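Local atomic coordinates of alpha-fucosidase GH29 (Fusarium graminearum, PDB entry 4PSR), a protein that hydrolyses alpha-L-fucosides as a family GH29 glycosidase, and probably removes alpha-1,6-linked fucose from the reducing-end N-acetylglucosamine of glycoprotein glycans. Residues Y320-M325 and F394-Q399; P292-P298 and V333-G337; Y176-Q181 and S237-A243; R249-L253 and D275-R279. One frame throughout, in Å; residues are numbered along the deposited sequence.

Contact 1: Y320-M325 and F394-Q399; sequences YSSKAM and FTAPLQ
Ser-321 OG is gripped by its own helix and, through a water, tied to Gln-399. It accepts from Ala-324 N at 3.1 Å. This is an N-cap bond at the start of helix 322-334. With chi1 at 66°, OG sits between the backbone N and the carbonyl carbon of Ser-321, where it can accept from the N-H of Ala-324. Water 1 bonds Ser-321 OG and also donates to Gln-399 OE1 at 2.7 Å. No direct hydrogen bond crosses between the segments, so the rest of the contact is packing. Pro-397 is its hub. Its CD stands 3.3 Å from the centroid of the Tyr-320 ring, almost on the ring normal, in a CH-pi contact over the face. Pro-397 CG presses on Ala-324 CB at 3.6 Å. The bent chain of Met-325 brings its CE to within 4.0 Å of Pro-397 CB. The proline is thus wedged between a ring face and two methyl groups. Phe-394 offers its edge to the tyrosine rim, CE2 to Tyr-320 CE2 at 4.1 Å. At the far end Gln-399 CG lies against Ala-324 CB at 3.7 Å. Ala-324 CA makes a CA-H...O contact of 3.5 Å with Leu-398 O.

Helix 322-334 lies between the seventh and eighth barrel strands, 300-305 and 337-343. Met-325 also touches helix 353-369. The loop of 394-399 runs between strands 383-384 and 405-409 of the six-stranded antiparallel sheet, so the contact joins a TIM-barrel helix to a loop of that sheet.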
loop_
_atom_site.group_PDB
_atom_site.type_symbol
_atom_site.label_atom_id
_atom_site.label_comp_id
_atom_site.label_asym_id
_atom_site.label_seq_id
_atom_site.Cartn_x
_atom_site.Cartn_y
_atom_site.Cartn_z
ATOM N N TYR A 320 -6.931 1.354 -16.098
ATOM C CA TYR A 320 -7.304 2.677 -15.614
ATOM C C TYR A 320 -6.368 3.752 -16.132
ATOM O O TYR A 320 -5.338 3.470 -16.743
ATOM C CB TYR A 320 -7.354 2.678 -14.105
ATOM C CG TYR A 320 -8.504 1.855 -13.573
ATOM C CD1 TYR A 320 -9.800 2.044 -14.044
ATOM C CD2 TYR A 320 -8.289 0.871 -12.637
ATOM C CE1 TYR A 320 -10.872 1.286 -13.564
ATOM C CE2 TYR A 320 -9.357 0.104 -12.133
ATOM C CZ TYR A 320 -10.642 0.315 -12.615
ATOM O OH TYR A 320 -11.727 -0.430 -12.151
ATOM N N SER A 321 -6.755 5.007 -15.925
ATOM C CA SER A 321 -6.021 6.130 -16.456
ATOM C C SER A 321 -4.864 6.577 -15.551
ATOM O O SER A 321 -4.833 6.298 -14.346
ATOM C CB SER A 321 -6.960 7.333 -16.615
ATOM O OG SER A 321 -7.419 7.804 -15.356
ATOM N N SER A 322 -3.905 7.257 -16.175
ATOM C CA SER A 322 -2.809 7.926 -15.465
ATOM C C SER A 322 -3.355 8.831 -14.362
ATOM O O SER A 322 -2.858 8.830 -13.250
ATOM C CB SER A 322 -1.973 8.723 -16.473
ATOM O OG SER A 322 -1.468 7.854 -17.466
ATOM N N LYS A 323 -4.381 9.606 -14.682
ATOM C CA LYS A 323 -4.985 10.533 -13.748
ATOM C C LYS A 323 -5.472 9.810 -12.511
ATOM O O LYS A 323 -5.186 10.250 -11.393
ATOM C CB LYS A 323 -6.118 11.327 -14.420
ATOM C CG LYS A 323 -6.830 12.309 -13.484
ATOM C CD LYS A 323 -8.010 13.003 -14.174
ATOM C CE LYS A 323 -7.557 13.896 -15.309
ATOM N NZ LYS A 323 -6.634 14.962 -14.851
ATOM N N ALA A 324 -6.183 8.701 -12.691
ATOM C CA ALA A 324 -6.685 7.936 -11.565
ATOM C C ALA A 324 -5.539 7.424 -10.691
ATOM O O ALA A 324 -5.651 7.409 -9.467
ATOM C CB ALA A 324 -7.530 6.750 -12.059
ATOM N N MET A 325 -4.457 6.965 -11.319
ATOM C CA MET A 325 -3.331 6.472 -10.536
ATOM C C MET A 325 -2.662 7.565 -9.723
ATOM O O MET A 325 -2.328 7.345 -8.554
ATOM C CB MET A 325 -2.326 5.738 -11.422
ATOM C CG MET A 325 -2.876 4.495 -12.130
ATOM S SD MET A 325 -3.409 3.170 -11.046
ATOM C CE MET A 325 -5.132 3.584 -10.929
ATOM N N PHE A 394 -13.765 -2.177 -3.469
ATOM C CA PHE A 394 -13.303 -1.334 -4.568
ATOM C C PHE A 394 -14.214 -1.454 -5.789
ATOM O O PHE A 394 -14.609 -2.555 -6.174
ATOM C CB PHE A 394 -11.885 -1.776 -4.938
ATOM C CG PHE A 394 -11.201 -0.893 -5.936
ATOM C CD1 PHE A 394 -10.713 0.341 -5.565
ATOM C CD2 PHE A 394 -11.015 -1.317 -7.240
ATOM C CE1 PHE A 394 -10.076 1.148 -6.475
ATOM C CE2 PHE A 394 -10.367 -0.513 -8.156
ATOM C CZ PHE A 394 -9.889 0.723 -7.762
ATOM N N THR A 395 -14.533 -0.316 -6.395
ATOM C CA THR A 395 -15.318 -0.271 -7.622
ATOM C C THR A 395 -14.489 0.314 -8.768
ATOM O O THR A 395 -14.407 -0.254 -9.856
ATOM C CB THR A 395 -16.582 0.578 -7.420
ATOM O OG1 THR A 395 -17.310 0.077 -6.291
ATOM C CG2 THR A 395 -17.470 0.542 -8.658
ATOM N N ALA A 396 -13.880 1.465 -8.510
ATOM C CA ALA A 396 -13.041 2.140 -9.486
ATOM C C ALA A 396 -12.138 3.095 -8.709
ATOM O O ALA A 396 -12.454 3.477 -7.585
ATOM C CB ALA A 396 -13.890 2.899 -10.502
ATOM N N PRO A 397 -10.981 3.428 -9.272
ATOM C CA PRO A 397 -10.068 4.316 -8.539
ATOM C C PRO A 397 -10.534 5.765 -8.485
ATOM O O PRO A 397 -11.213 6.207 -9.417
ATOM C CB PRO A 397 -8.769 4.205 -9.337
ATOM C CG PRO A 397 -9.224 3.847 -10.724
ATOM C CD PRO A 397 -10.402 2.952 -10.538
ATOM N N LEU A 398 -10.167 6.471 -7.423
ATOM C CA LEU A 398 -10.436 7.915 -7.305
ATOM C C LEU A 398 -9.953 8.715 -8.493
ATOM O O LEU A 398 -8.786 8.639 -8.886
ATOM C CB LEU A 398 -9.739 8.500 -6.088
ATOM C CG LEU A 398 -9.846 10.021 -5.888
ATOM C CD1 LEU A 398 -11.267 10.344 -5.475
ATOM C CD2 LEU A 398 -8.864 10.532 -4.848
ATOM N N GLN A 399 -10.857 9.533 -8.991
ATOM C CA GLN A 399 -10.524 10.568 -9.942
ATOM C C GLN A 399 -11.175 11.835 -9.452
ATOM O O GLN A 399 -12.390 11.925 -9.344
ATOM C CB GLN A 399 -11.069 10.229 -11.320
ATOM C CG GLN A 399 -10.370 9.090 -12.005
ATOM C CD GLN A 399 -10.619 9.093 -13.497
ATOM O OE1 GLN A 399 -10.393 10.100 -14.171
ATOM N NE2 GLN A 399 -11.098 7.970 -14.021
HETATM O O HOH W 1 -9.311 9.954 -16.675
#

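Contact 2: P292-P298 and V333-G337; sequences PSNLVRP and VSKNG
Val-296 and Asn-336 form the tight middle of this contact. Asn-336 ND2 donates to Val-296 O at 3.1 Å, with a nearly straight N-H...O angle of 165°. The bond uses a lone pair of the carbonyl and lies in the amide plane of the asparagine. Beside it Val-296 N donates to Lys-335 O at 3.3 Å. Lys-335 O is a doubly used acceptor, since Trp-300 NE1 also bonds it. Leu-295 packs beside this pair, its CD2 4.1 Å from Asn-336 CB. The backbone turn that presents these groups is a Schellman motif ending helix 322-334. Asn-336, with positive phi, is its C-prime residue, and the chain then enters the last barrel strand, 337-343. Both ends of the contact carry bridging waters. At one end the extended Lys-335 chain runs alongside Asn-294 O. Its NZ donates to Pro-292 O at 3.0 Å, in the carbonyl plane, and to water 2 at 3.1 Å. The same NZ forms a salt bridge with Asp-331. The solvent side is here: Asn-294 is exposed and Ser-293 partly so, and both have their CB atoms turned away from 333-337. At the other end water 3 donates to Asn-336 OD1 at 2.8 Å and accepts from Arg-297 NH1. Glu-531 of helix 526-532 takes both Arg-297 NH1 and Asn-336 ND2. Pro-298, after a cis peptide bond, touches an N-acetylglucosamine, as does Arg-297.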
loop_
_atom_site.group_PDB
_atom_site.type_symbol
_atom_site.label_atom_id
_atom_site.label_comp_id
_atom_site.label_asym_id
_atom_site.label_seq_id
_atom_site.Cartn_x
_atom_site.Cartn_y
_atom_site.Cartn_z
ATOM N N PRO A 292 -8.133 3.172 3.118
ATOM C CA PRO A 292 -9.131 3.648 4.084
ATOM C C PRO A 292 -9.848 4.924 3.617
ATOM O O PRO A 292 -9.314 5.706 2.837
ATOM C CB PRO A 292 -8.284 3.943 5.328
ATOM C CG PRO A 292 -6.953 4.369 4.741
ATOM C CD PRO A 292 -6.757 3.457 3.573
ATOM N N SER A 293 -11.051 5.158 4.115
ATOM C CA SER A 293 -11.774 6.376 3.786
ATOM C C SER A 293 -11.248 7.561 4.584
ATOM O O SER A 293 -11.449 8.714 4.209
ATOM C CB SER A 293 -13.266 6.195 4.074
ATOM O OG SER A 293 -13.456 5.894 5.441
ATOM N N ASN A 294 -10.568 7.272 5.678
ATOM C CA ASN A 294 -10.064 8.294 6.580
ATOM C C ASN A 294 -8.550 8.263 6.755
ATOM O O ASN A 294 -7.887 7.349 6.301
ATOM C CB ASN A 294 -10.684 8.070 7.964
ATOM C CG ASN A 294 -10.331 6.711 8.555
ATOM O OD1 ASN A 294 -10.294 5.707 7.855
ATOM N ND2 ASN A 294 -10.086 6.677 9.869
ATOM N N LEU A 295 -8.020 9.251 7.460
ATOM C CA LEU A 295 -6.610 9.260 7.862
ATOM C C LEU A 295 -6.380 8.276 8.997
ATOM O O LEU A 295 -6.929 8.438 10.097
ATOM C CB LEU A 295 -6.226 10.685 8.298
ATOM C CG LEU A 295 -4.739 11.041 8.410
ATOM C CD1 LEU A 295 -4.552 12.569 8.483
ATOM C CD2 LEU A 295 -4.092 10.406 9.616
ATOM N N VAL A 296 -5.568 7.265 8.719
ATOM C CA VAL A 296 -5.304 6.183 9.664
ATOM C C VAL A 296 -3.891 6.260 10.222
ATOM O O VAL A 296 -2.938 6.544 9.486
ATOM C CB VAL A 296 -5.511 4.841 8.922
ATOM C CG1 VAL A 296 -4.992 3.633 9.695
ATOM C CG2 VAL A 296 -6.992 4.648 8.568
ATOM N N ARG A 297 -3.759 5.997 11.518
ATOM C CA ARG A 297 -2.455 5.876 12.166
ATOM C C ARG A 297 -2.475 4.577 12.971
ATOM O O ARG A 297 -3.518 4.228 13.550
ATOM C CB ARG A 297 -2.184 7.065 13.093
ATOM C CG ARG A 297 -2.244 8.414 12.360
ATOM C CD ARG A 297 -1.891 9.583 13.256
ATOM N NE ARG A 297 -1.841 10.847 12.524
ATOM C CZ ARG A 297 -0.819 11.225 11.771
ATOM N NH1 ARG A 297 0.260 10.456 11.646
ATOM N NH2 ARG A 297 -0.878 12.382 11.132
ATOM N N PRO A 298 -1.343 3.861 13.040
ATOM C CA PRO A 298 -0.038 4.276 12.519
ATOM C C PRO A 298 0.108 4.069 11.020
ATOM O O PRO A 298 -0.805 3.587 10.326
ATOM C CB PRO A 298 0.937 3.385 13.291
ATOM C CG PRO A 298 0.151 2.138 13.513
ATOM C CD PRO A 298 -1.242 2.598 13.782
ATOM N N VAL A 333 -1.292 8.957 0.193
ATOM C CA VAL A 333 -0.208 9.618 0.892
ATOM C C VAL A 333 -0.760 10.635 1.892
ATOM O O VAL A 333 -0.233 10.769 2.992
ATOM C CB VAL A 333 0.761 10.253 -0.103
ATOM C CG1 VAL A 333 1.716 11.196 0.566
ATOM C CG2 VAL A 333 1.509 9.178 -0.903
ATOM N N SER A 334 -1.827 11.337 1.513
ATOM C CA SER A 334 -2.441 12.328 2.397
ATOM C C SER A 334 -3.063 11.686 3.645
ATOM O O SER A 334 -3.260 12.351 4.674
ATOM C CB SER A 334 -3.516 13.132 1.649
ATOM O OG SER A 334 -4.729 12.410 1.457
ATOM N N LYS A 335 -3.419 10.400 3.555
ATOM C CA LYS A 335 -4.065 9.674 4.661
ATOM C C LYS A 335 -3.078 8.857 5.489
ATOM O O LYS A 335 -3.517 8.032 6.297
ATOM C CB LYS A 335 -5.166 8.772 4.092
ATOM C CG LYS A 335 -6.381 9.498 3.564
ATOM C CD LYS A 335 -7.237 8.563 2.746
ATOM C CE LYS A 335 -8.570 9.196 2.310
ATOM N NZ LYS A 335 -9.294 8.297 1.361
ATOM N N ASN A 336 -1.778 9.107 5.307
ATOM C CA ASN A 336 -0.676 8.548 6.119
ATOM C C ASN A 336 -0.255 7.158 5.679
ATOM O O ASN A 336 0.186 6.339 6.514
ATOM C CB ASN A 336 -1.005 8.613 7.625
ATOM C CG ASN A 336 0.187 8.362 8.518
ATOM O OD1 ASN A 336 1.265 8.924 8.344
ATOM N ND2 ASN A 336 -0.033 7.535 9.539
ATOM N N GLY A 337 -0.324 6.915 4.374
ATOM C CA GLY A 337 0.094 5.644 3.797
ATOM C C GLY A 337 1.013 5.736 2.601
ATOM O O GLY A 337 1.241 6.815 2.056
HETATM O O HOH W 2 -12.291 9.049 1.691
HETATM O O HOH W 3 2.775 10.492 10.038
#

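Contact 3: Y176-Q181 and S237-A243; sequences YNGFFQ and SFEGPCA
The Phe-238 ring packs on the backbone of Gly-178, with one face against Gly-178 CA. That CA is 3.8 Å from the ring centroid, displaced toward the rim, in a CH-pi contact. The ring gets there with CG anti to the backbone N of Phe-238, chi1 -176°. Gly-178 has a positive phi, and its CA sits 3.7 Å from Phe-238 CB. Gln-181 CB meets the ring obliquely, 3.7 Å from Phe-238 CD1. The extended Gln-181 chain then runs away from the ring toward Ser-237, and NE2 donates to Ser-237 OG at 3.0 Å. Its OE1 turns to Arg-50.

One residue before Gly-178, the Asn-177 amide is set against the backbone of Ala-243. ND2 donates to Ala-243 O at 3.0 Å, from well above the carbonyl plane. OD1 takes a weak bond from Ala-243 N at 3.3 Å. Arg-200 also bonds OD1, and Ala-173 O also takes ND2, so the rotation of the amide is fixed from several directions. ND2 lies over the rim of one face of the Tyr-176 ring. Water 4 accepts from Cys-242 N at 2.8 Å.

Helix 175-179 follows the third barrel strand, 165-170. The loop of 237-243 follows the fourth, 222-225, and leads into helix 246-263; the Cys-242 to Cys-235 disulfide closes a small ring in it. Helix 200-218 packs against Tyr-176 and Pro-241. Phe-179, next in the short helix, meets Trp-47 and His-127, which lie round the bound fucose.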
loop_
_atom_site.group_PDB
_atom_site.type_symbol
_atom_site.label_atom_id
_atom_site.label_comp_id
_atom_site.label_asym_id
_atom_site.label_seq_id
_atom_site.Cartn_x
_atom_site.Cartn_y
_atom_site.Cartn_z
ATOM N N TYR A 176 -2.069 -23.765 0.769
ATOM C CA TYR A 176 -2.473 -24.977 1.476
ATOM C C TYR A 176 -3.649 -24.743 2.391
ATOM O O TYR A 176 -3.963 -25.623 3.219
ATOM C CB TYR A 176 -1.301 -25.585 2.246
ATOM C CG TYR A 176 -0.680 -24.768 3.366
ATOM C CD1 TYR A 176 0.340 -23.835 3.103
ATOM C CD2 TYR A 176 -1.031 -24.992 4.712
ATOM C CE1 TYR A 176 0.939 -23.148 4.117
ATOM C CE2 TYR A 176 -0.433 -24.269 5.741
ATOM C CZ TYR A 176 0.571 -23.373 5.437
ATOM O OH TYR A 176 1.204 -22.674 6.441
ATOM N N ASN A 177 -4.287 -23.575 2.273
ATOM C CA ASN A 177 -5.462 -23.216 3.080
ATOM C C ASN A 177 -6.702 -23.049 2.221
ATOM O O ASN A 177 -7.656 -22.421 2.648
ATOM C CB ASN A 177 -5.202 -21.964 3.942
ATOM C CG ASN A 177 -4.460 -22.281 5.204
ATOM O OD1 ASN A 177 -5.045 -22.852 6.143
ATOM N ND2 ASN A 177 -3.200 -21.918 5.279
ATOM N N GLY A 178 -6.705 -23.617 1.020
ATOM C CA GLY A 178 -7.896 -23.697 0.207
ATOM C C GLY A 178 -7.746 -23.321 -1.249
ATOM O O GLY A 178 -8.587 -23.690 -2.051
ATOM N N PHE A 179 -6.686 -22.612 -1.627
ATOM C CA PHE A 179 -6.582 -22.172 -3.023
ATOM C C PHE A 179 -6.816 -23.297 -4.016
ATOM O O PHE A 179 -7.544 -23.132 -4.986
ATOM C CB PHE A 179 -5.196 -21.569 -3.263
ATOM C CG PHE A 179 -5.016 -20.908 -4.621
ATOM C CD1 PHE A 179 -5.631 -19.707 -4.923
ATOM C CD2 PHE A 179 -4.175 -21.478 -5.563
ATOM C CE1 PHE A 179 -5.431 -19.076 -6.147
ATOM C CE2 PHE A 179 -3.966 -20.844 -6.786
ATOM C CZ PHE A 179 -4.598 -19.659 -7.068
ATOM N N PHE A 180 -6.166 -24.432 -3.769
ATOM C CA PHE A 180 -6.256 -25.568 -4.680
ATOM C C PHE A 180 -7.293 -26.613 -4.200
ATOM O O PHE A 180 -7.175 -27.790 -4.488
ATOM C CB PHE A 180 -4.881 -26.216 -4.831
ATOM C CG PHE A 180 -3.945 -25.500 -5.793
ATOM C CD1 PHE A 180 -4.325 -25.267 -7.100
ATOM C CD2 PHE A 180 -2.643 -25.148 -5.390
ATOM C CE1 PHE A 180 -3.453 -24.662 -8.017
ATOM C CE2 PHE A 180 -1.759 -24.550 -6.335
ATOM C CZ PHE A 180 -2.164 -24.323 -7.613
ATOM N N GLN A 181 -8.337 -26.163 -3.520
ATOM C CA GLN A 181 -9.316 -27.114 -2.945
ATOM C C GLN A 181 -9.982 -28.012 -3.991
ATOM O O GLN A 181 -10.408 -29.125 -3.652
ATOM C CB GLN A 181 -10.395 -26.353 -2.154
ATOM C CG GLN A 181 -11.333 -25.511 -2.970
ATOM C CD GLN A 181 -12.258 -24.726 -2.091
ATOM O OE1 GLN A 181 -12.092 -23.537 -1.879
ATOM N NE2 GLN A 181 -13.277 -25.408 -1.565
ATOM N N SER A 237 -15.028 -21.932 1.134
ATOM C CA SER A 237 -15.680 -23.136 1.607
ATOM C C SER A 237 -14.719 -24.214 2.109
ATOM O O SER A 237 -15.154 -25.240 2.613
ATOM C CB SER A 237 -16.568 -23.724 0.510
ATOM O OG SER A 237 -15.810 -24.255 -0.574
ATOM N N PHE A 238 -13.418 -23.998 1.967
ATOM C CA PHE A 238 -12.443 -25.005 2.408
ATOM C C PHE A 238 -12.544 -25.151 3.917
ATOM O O PHE A 238 -12.628 -24.157 4.637
ATOM C CB PHE A 238 -11.040 -24.557 2.003
ATOM C CG PHE A 238 -9.947 -25.556 2.307
ATOM C CD1 PHE A 238 -9.761 -26.661 1.514
ATOM C CD2 PHE A 238 -9.072 -25.334 3.337
ATOM C CE1 PHE A 238 -8.715 -27.551 1.790
ATOM C CE2 PHE A 238 -8.033 -26.217 3.610
ATOM C CZ PHE A 238 -7.871 -27.312 2.827
ATOM N N GLU A 239 -12.525 -26.391 4.382
ATOM C CA GLU A 239 -12.564 -26.654 5.819
ATOM C C GLU A 239 -11.137 -26.579 6.341
ATOM O O GLU A 239 -10.291 -27.386 5.968
ATOM C CB GLU A 239 -13.149 -28.035 6.117
ATOM C CG GLU A 239 -14.598 -28.244 5.686
ATOM C CD GLU A 239 -15.131 -29.648 6.011
ATOM O OE1 GLU A 239 -14.347 -30.534 6.428
ATOM O OE2 GLU A 239 -16.352 -29.863 5.862
ATOM N N GLY A 240 -10.882 -25.586 7.175
ATOM C CA GLY A 240 -9.540 -25.324 7.658
ATOM C C GLY A 240 -9.486 -23.992 8.376
ATOM O O GLY A 240 -10.438 -23.202 8.314
ATOM N N PRO A 241 -8.364 -23.729 9.061
ATOM C CA PRO A 241 -8.215 -22.542 9.899
ATOM C C PRO A 241 -7.897 -21.259 9.130
ATOM O O PRO A 241 -7.948 -20.201 9.748
ATOM C CB PRO A 241 -7.046 -22.905 10.813
ATOM C CG PRO A 241 -6.231 -23.836 10.028
ATOM C CD PRO A 241 -7.204 -24.629 9.183
ATOM N N CYS A 242 -7.575 -21.359 7.842
ATOM C CA CYS A 242 -7.243 -20.157 7.056
ATOM C C CYS A 242 -6.113 -19.429 7.776
ATOM O O CYS A 242 -6.179 -18.224 8.061
ATOM C CB CYS A 242 -8.491 -19.257 6.886
ATOM S SG CYS A 242 -8.428 -18.129 5.474
ATOM N N ALA A 243 -5.076 -20.202 8.104
ATOM C CA ALA A 243 -4.001 -19.741 8.946
ATOM C C ALA A 243 -2.714 -20.507 8.732
ATOM O O ALA A 243 -2.726 -21.630 8.222
ATOM C CB ALA A 243 -4.417 -19.868 10.456
HETATM O O HOH W 4 -8.188 -22.897 5.566
#

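Contact 4: R249-L253 and D275-R279; sequences RLEFL and DHGFR
Arg-249 reaches Gly-277 because its chain, extended at chi2, kinks at chi3 (-86°) and swings the guanidinium toward the loop. Phe-278 has CG anti to its carbonyl carbon, which sends the ring toward helix 246-263. There Leu-253 CD2 stands over the middle of the ring face, 3.9 Å from the centroid, in a CH-pi contact. Leu-253 CD1 adds a touch at Phe-278 CD1, also 3.9 Å. Phe-252 meets the same ring rim to rim. Its CD2 is 3.7 Å from Phe-278 CZ, and the two planes are only 13° apart, but neither ring lies over the other. Arg-249 CB comes to the edge of the Phe-278 ring. Phe-252 in turn stacks on His-211.

The helix forms a beta-alpha-beta crossover between barrel strands 222-225 and 268-272. The contact joins it to the loop that follows the second of these. An Asx turn shapes that loop: Asp-275 OD1 accepts from Gly-277 N at 2.8 Å. Asp-230 N and Leu-229 N also bond the carboxylate.

Arg-249 NH1 donates to Gly-277 O at 2.9 Å, near the guanidinium plane. It also donates to water 5 at 2.9 Å, and this water donates to His-276 O. Arg-249 NE goes to Val-244 O. The buried guanidinium thus gives several N-H groups to neutral acceptors. Its charge probably polarises the Gly-277 carbonyl, and Asp-275, not in contact with it, may offset part of that charge from a distance.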
loop_
_atom_site.group_PDB
_atom_site.type_symbol
_atom_site.label_atom_id
_atom_site.label_comp_id
_atom_site.label_asym_id
_atom_site.label_seq_id
_atom_site.Cartn_x
_atom_site.Cartn_y
_atom_site.Cartn_z
ATOM N N ARG A 249 4.879 -18.421 12.187
ATOM C CA ARG A 249 4.804 -16.966 11.986
ATOM C C ARG A 249 5.802 -16.217 12.829
ATOM O O ARG A 249 6.514 -15.346 12.343
ATOM C CB ARG A 249 3.382 -16.491 12.260
ATOM C CG ARG A 249 2.416 -16.848 11.174
ATOM C CD ARG A 249 1.028 -16.367 11.483
ATOM N NE ARG A 249 0.227 -17.276 12.305
ATOM C CZ ARG A 249 -0.469 -16.922 13.381
ATOM N NH1 ARG A 249 -0.391 -15.723 13.920
ATOM N NH2 ARG A 249 -1.233 -17.834 13.973
ATOM N N LEU A 250 5.903 -16.584 14.099
ATOM C CA LEU A 250 6.819 -15.937 15.010
ATOM C C LEU A 250 8.276 -16.218 14.634
ATOM O O LEU A 250 9.131 -15.342 14.782
ATOM C CB LEU A 250 6.556 -16.386 16.457
ATOM C CG LEU A 250 5.307 -15.765 17.064
ATOM C CD1 LEU A 250 4.980 -16.480 18.373
ATOM C CD2 LEU A 250 5.560 -14.289 17.322
ATOM N N GLU A 251 8.553 -17.430 14.145
ATOM C CA GLU A 251 9.914 -17.767 13.734
ATOM C C GLU A 251 10.318 -16.945 12.486
ATOM O O GLU A 251 11.455 -16.504 12.375
ATOM C CB GLU A 251 10.016 -19.275 13.482
ATOM C CG GLU A 251 10.059 -20.073 14.799
ATOM C CD GLU A 251 9.847 -21.561 14.643
ATOM O OE1 GLU A 251 9.646 -22.042 13.522
ATOM O OE2 GLU A 251 9.876 -22.261 15.682
ATOM N N PHE A 252 9.370 -16.759 11.561
ATOM C CA PHE A 252 9.607 -15.863 10.421
ATOM C C PHE A 252 9.946 -14.436 10.864
ATOM O O PHE A 252 10.960 -13.855 10.408
ATOM C CB PHE A 252 8.404 -15.808 9.474
ATOM C CG PHE A 252 8.485 -14.644 8.527
ATOM C CD1 PHE A 252 9.431 -14.610 7.500
ATOM C CD2 PHE A 252 7.662 -13.539 8.708
ATOM C CE1 PHE A 252 9.531 -13.499 6.657
ATOM C CE2 PHE A 252 7.748 -12.428 7.871
ATOM C CZ PHE A 252 8.686 -12.406 6.851
ATOM N N LEU A 253 9.119 -13.847 11.737
ATOM C CA LEU A 253 9.336 -12.479 12.177
ATOM C C LEU A 253 10.708 -12.338 12.836
ATOM O O LEU A 253 11.480 -11.423 12.521
ATOM C CB LEU A 253 8.192 -12.042 13.125
ATOM C CG LEU A 253 6.812 -11.941 12.484
ATOM C CD1 LEU A 253 5.727 -11.739 13.543
ATOM C CD2 LEU A 253 6.782 -10.778 11.461
ATOM N N ASP A 275 -6.330 -9.329 8.394
ATOM C CA ASP A 275 -5.709 -10.562 8.865
ATOM C C ASP A 275 -5.143 -10.329 10.267
ATOM O O ASP A 275 -4.668 -9.232 10.622
ATOM C CB ASP A 275 -4.598 -10.930 7.851
ATOM C CG ASP A 275 -4.008 -12.332 8.011
ATOM O OD1 ASP A 275 -4.029 -12.915 9.122
ATOM O OD2 ASP A 275 -3.557 -12.875 6.965
ATOM N N HIS A 276 -5.213 -11.360 11.111
ATOM C CA HIS A 276 -4.753 -11.265 12.486
ATOM C C HIS A 276 -3.382 -11.922 12.667
ATOM O O HIS A 276 -2.880 -12.051 13.775
ATOM C CB HIS A 276 -5.783 -11.923 13.424
ATOM C CG HIS A 276 -7.133 -11.282 13.373
ATOM N ND1 HIS A 276 -7.389 -10.046 13.922
ATOM C CD2 HIS A 276 -8.294 -11.699 12.821
ATOM C CE1 HIS A 276 -8.658 -9.732 13.722
ATOM N NE2 HIS A 276 -9.228 -10.715 13.049
ATOM N N GLY A 277 -2.775 -12.356 11.573
ATOM C CA GLY A 277 -1.588 -13.181 11.679
ATOM C C GLY A 277 -0.335 -12.522 12.209
ATOM O O GLY A 277 0.513 -13.190 12.804
ATOM N N PHE A 278 -0.176 -11.220 11.941
ATOM C CA PHE A 278 0.897 -10.435 12.522
ATOM C C PHE A 278 0.263 -9.320 13.374
ATOM O O PHE A 278 -0.974 -9.163 13.368
ATOM C CB PHE A 278 1.794 -9.770 11.437
ATOM C CG PHE A 278 2.610 -10.720 10.568
ATOM C CD1 PHE A 278 2.838 -12.044 10.911
ATOM C CD2 PHE A 278 3.174 -10.236 9.386
ATOM C CE1 PHE A 278 3.612 -12.862 10.089
ATOM C CE2 PHE A 278 3.946 -11.029 8.574
ATOM C CZ PHE A 278 4.168 -12.357 8.923
ATOM N N ARG A 279 1.105 -8.547 14.046
ATOM C CA ARG A 279 0.665 -7.430 14.884
ATOM C C ARG A 279 1.094 -6.105 14.235
ATOM O O ARG A 279 2.103 -6.039 13.522
ATOM C CB ARG A 279 1.266 -7.554 16.297
ATOM C CG ARG A 279 1.021 -8.899 16.995
ATOM C CD ARG A 279 -0.338 -8.960 17.661
ATOM N NE ARG A 279 -0.615 -10.268 18.261
ATOM C CZ ARG A 279 -0.349 -10.603 19.521
ATOM N NH1 ARG A 279 -0.662 -11.812 19.955
ATOM N NH2 ARG A 279 0.228 -9.748 20.352
HETATM O O HOH W 5 -2.708 -14.708 15.377
#

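Contacts 3 and 4 come first along the chain, in series, with centres about 18 Å apart and nearest atoms about 5 Å apart. They tie together loops and a helix around the third to fifth strands of the barrel. Contacts 2 and 1 follow, and their segments alternate in sequence. They share helix 322-334: contact 1 uses its start and contact 2 its end. Their centres are also about 18 Å apart. Contacts 1 and 4 lie on opposite sides of the chain's centre, with centres about 32 Å apart. Contact 1 reaches beyond the barrel to the six-stranded antiparallel sheet that follows it, whereas contacts 2, 3 and 4 join parts of the catalytic TIM-barrel region.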